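Local coordinates for protein UDP-N-acetylenolpyruvoylglucosamine reductase (Listeria monocytogenes, PDB 3TX1) that probably catalyses the NADPH-dependent reduction of UDP-N-acetylenolpyruvoylglucosamine to UDP-N-acetylmuramate, using bound FAD, in peptidoglycan biosynthesis, at residues G269-S274 against M293-Y298. Numbering follows the deposited sequence.
Sequences GGAQVS and MNLIAY
Strand 271-273, where A271 and V273 meet L295, runs in the same general direction as helix 293-298, their axes 8.8 Å apart at closest approach and inclined by 26°. This is helix-on-sheet packing in the C-terminal domain of MurB: the middle strand of a three-stranded antiparallel sheet, flanked by 267-268 and 281-283, lies against the long helix 289-307. One helical side chain carries the contact. L295 extends from the helix toward the strand, its CG anti to the backbone N (chi1 -170°), which sends CG and its two methyls out to the sheet. There CD2 enters between the side chains of A271 and V273, 4.0 Å from A271 CB and 3.9 Å from V273 CG2. I268 of the neighbouring strand also touches L295, so the leucine spans two strands. Q272 starts its side chain away from the helix, and its NE2 is hydrogen-bonded to G265 O. The side chains that meet are apolar, and the two segments bury 138 Å² in all. The side chain of A271 is about 14 Å from the bound FAD. V273 offers just one methyl: CG2 meets both branches of L295, with CD1 at 4.0 Å. L295 CD2 also rests on the backbone, 3.7 Å from A271 O and equally far from V273 N.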
ATOM      1  N   GLY A 269      11.281  19.518  -9.329  1.00 27.81           N
ATOM      2  CA  GLY A 269      11.304  18.588 -10.459  1.00 29.09           C
ATOM      3  C   GLY A 269       9.906  18.329 -10.978  1.00 29.22           C
ATOM      4  O   GLY A 269       9.216  19.243 -11.374  1.00 30.50           O
ATOM      5  N   GLY A 270       9.461  17.080 -10.971  1.00 29.77           N
ATOM      6  CA  GLY A 270       8.093  16.770 -11.416  1.00 29.60           C
ATOM      7  C   GLY A 270       7.115  16.500 -10.266  1.00 28.29           C
ATOM      8  O   GLY A 270       6.036  15.942 -10.472  1.00 27.82           O
ATOM      9  N   ALA A 271       7.491  16.909  -9.060  1.00 26.77           N
ATOM     10  CA  ALA A 271       6.691  16.673  -7.884  1.00 25.06           C
ATOM     11  C   ALA A 271       6.078  17.979  -7.398  1.00 25.47           C
ATOM     12  O   ALA A 271       6.705  19.035  -7.460  1.00 26.86           O
ATOM     13  CB  ALA A 271       7.551  16.048  -6.801  1.00 23.70           C
ATOM     14  N   GLN A 272       4.848  17.914  -6.897  1.00 25.33           N
ATOM     15  CA  GLN A 272       4.164  19.117  -6.415  1.00 24.52           C
ATOM     16  C   GLN A 272       3.329  18.879  -5.177  1.00 22.39           C
ATOM     17  O   GLN A 272       2.676  17.859  -5.063  1.00 23.75           O
ATOM     18  CB  GLN A 272       3.268  19.679  -7.506  1.00 25.46           C
ATOM     19  CG  GLN A 272       2.633  21.015  -7.135  1.00 25.61           C
ATOM     20  CD  GLN A 272       1.689  21.517  -8.197  1.00 27.29           C
ATOM     21  OE1 GLN A 272       0.963  20.727  -8.809  1.00 28.82           O
ATOM     22  NE2 GLN A 272       1.658  22.835  -8.405  1.00 28.59           N
ATOM     23  N   VAL A 273       3.397  19.789  -4.229  1.00 20.91           N
ATOM     24  CA  VAL A 273       2.512  19.706  -3.091  1.00 21.37           C
ATOM     25  C   VAL A 273       1.170  20.045  -3.704  1.00 22.37           C
ATOM     26  O   VAL A 273       0.997  21.163  -4.210  1.00 25.03           O
ATOM     27  CB  VAL A 273       2.872  20.744  -2.020  1.00 21.32           C
ATOM     28  CG1 VAL A 273       1.833  20.750  -0.928  1.00 20.74           C
ATOM     29  CG2 VAL A 273       4.257  20.453  -1.471  1.00 20.64           C
ATOM     30  N   SER A 274       0.250  19.085  -3.706  1.00 21.05           N
ATOM     31  CA  SER A 274      -1.013  19.211  -4.443  1.00 21.74           C
ATOM     32  C   SER A 274      -1.769  20.510  -4.270  1.00 23.10           C
ATOM     33  O   SER A 274      -2.006  20.946  -3.159  1.00 23.13           O
ATOM     34  CB  SER A 274      -1.948  18.058  -4.077  1.00 22.37           C
ATOM     35  OG  SER A 274      -3.269  18.365  -4.435  1.00 24.10           O
ATOM     36  N   MET A 293      11.519  12.792  -2.281  1.00 31.26           N
ATOM     37  CA  MET A 293      12.308  12.890  -1.050  1.00 31.08           C
ATOM     38  C   MET A 293      12.703  14.321  -0.812  1.00 29.69           C
ATOM     39  O   MET A 293      12.820  14.764   0.332  1.00 29.92           O
ATOM     40  CB  MET A 293      13.608  12.052  -1.105  1.00 38.30           C
ATOM     41  CG  MET A 293      13.525  10.521  -1.195  1.00 44.58           C
ATOM     42  SD  MET A 293      12.222   9.704  -0.196  1.00 65.21           S
ATOM     43  CE  MET A 293      12.373  10.379   1.468  1.00 49.32           C
ATOM     44  N   ASN A 294      12.973  15.034  -1.900  1.00 28.02           N
ATOM     45  CA  ASN A 294      13.387  16.399  -1.793  1.00 27.08           C
ATOM     46  C   ASN A 294      12.223  17.297  -1.400  1.00 25.63           C
ATOM     47  O   ASN A 294      12.343  18.157  -0.536  1.00 26.52           O
ATOM     48  CB  ASN A 294      14.093  16.843  -3.084  1.00 29.10           C
ATOM     49  CG  ASN A 294      15.598  16.466  -3.113  1.00 32.46           C
ATOM     50  OD1 ASN A 294      16.178  16.228  -4.173  1.00 32.48           O
ATOM     51  ND2 ASN A 294      16.231  16.413  -1.931  1.00 34.65           N
ATOM     52  N   LEU A 295      11.063  17.079  -1.985  1.00 24.28           N
ATOM     53  CA  LEU A 295       9.932  17.884  -1.594  1.00 23.15           C
ATOM     54  C   LEU A 295       9.473  17.516  -0.169  1.00 22.80           C
ATOM     55  O   LEU A 295       9.183  18.403   0.653  1.00 22.77           O
ATOM     56  CB  LEU A 295       8.812  17.769  -2.620  1.00 22.31           C
ATOM     57  CG  LEU A 295       7.632  18.708  -2.498  1.00 20.97           C
ATOM     58  CD1 LEU A 295       8.135  20.105  -2.149  1.00 21.33           C
ATOM     59  CD2 LEU A 295       6.855  18.680  -3.814  1.00 21.00           C
ATOM     60  N   ILE A 296       9.472  16.228   0.148  1.00 22.16           N
ATOM     61  CA  ILE A 296       9.098  15.831   1.478  1.00 21.97           C
ATOM     62  C   ILE A 296       9.999  16.522   2.492  1.00 22.60           C
ATOM     63  O   ILE A 296       9.516  17.130   3.441  1.00 23.92           O
ATOM     64  CB  ILE A 296       9.186  14.321   1.665  1.00 22.99           C
ATOM     65  CG1 ILE A 296       8.079  13.612   0.868  1.00 22.53           C
ATOM     66  CG2 ILE A 296       9.074  13.962   3.144  1.00 23.68           C
ATOM     67  CD1 ILE A 296       8.111  12.083   1.037  1.00 23.48           C
ATOM     68  N   ALA A 297      11.300  16.479   2.290  1.00 22.65           N
ATOM     69  CA  ALA A 297      12.195  17.083   3.283  1.00 23.55           C
ATOM     70  C   ALA A 297      12.045  18.613   3.379  1.00 23.53           C
ATOM     71  O   ALA A 297      12.108  19.203   4.474  1.00 23.70           O
ATOM     72  CB  ALA A 297      13.627  16.690   3.016  1.00 24.14           C
ATOM     73  N   TYR A 298      11.804  19.250   2.247  1.00 22.84           N
ATOM     74  CA  TYR A 298      11.676  20.680   2.268  1.00 24.36           C
ATOM     75  C   TYR A 298      10.391  21.120   3.005  1.00 23.82           C
ATOM     76  O   TYR A 298      10.375  22.126   3.728  1.00 24.46           O
ATOM     77  CB  TYR A 298      11.759  21.194   0.848  1.00 25.26           C
ATOM     78  CG  TYR A 298      11.645  22.668   0.685  1.00 26.60           C
ATOM     79  CD1 TYR A 298      12.785  23.498   0.714  1.00 29.01           C
ATOM     80  CD2 TYR A 298      10.397  23.248   0.425  1.00 26.73           C
ATOM     81  CE1 TYR A 298      12.676  24.875   0.507  1.00 29.75           C
ATOM     82  CE2 TYR A 298      10.275  24.623   0.238  1.00 27.84           C
ATOM     83  CZ  TYR A 298      11.398  25.415   0.284  1.00 29.81           C
ATOM     84  OH  TYR A 298      11.196  26.750   0.103  1.00 33.82           O
TER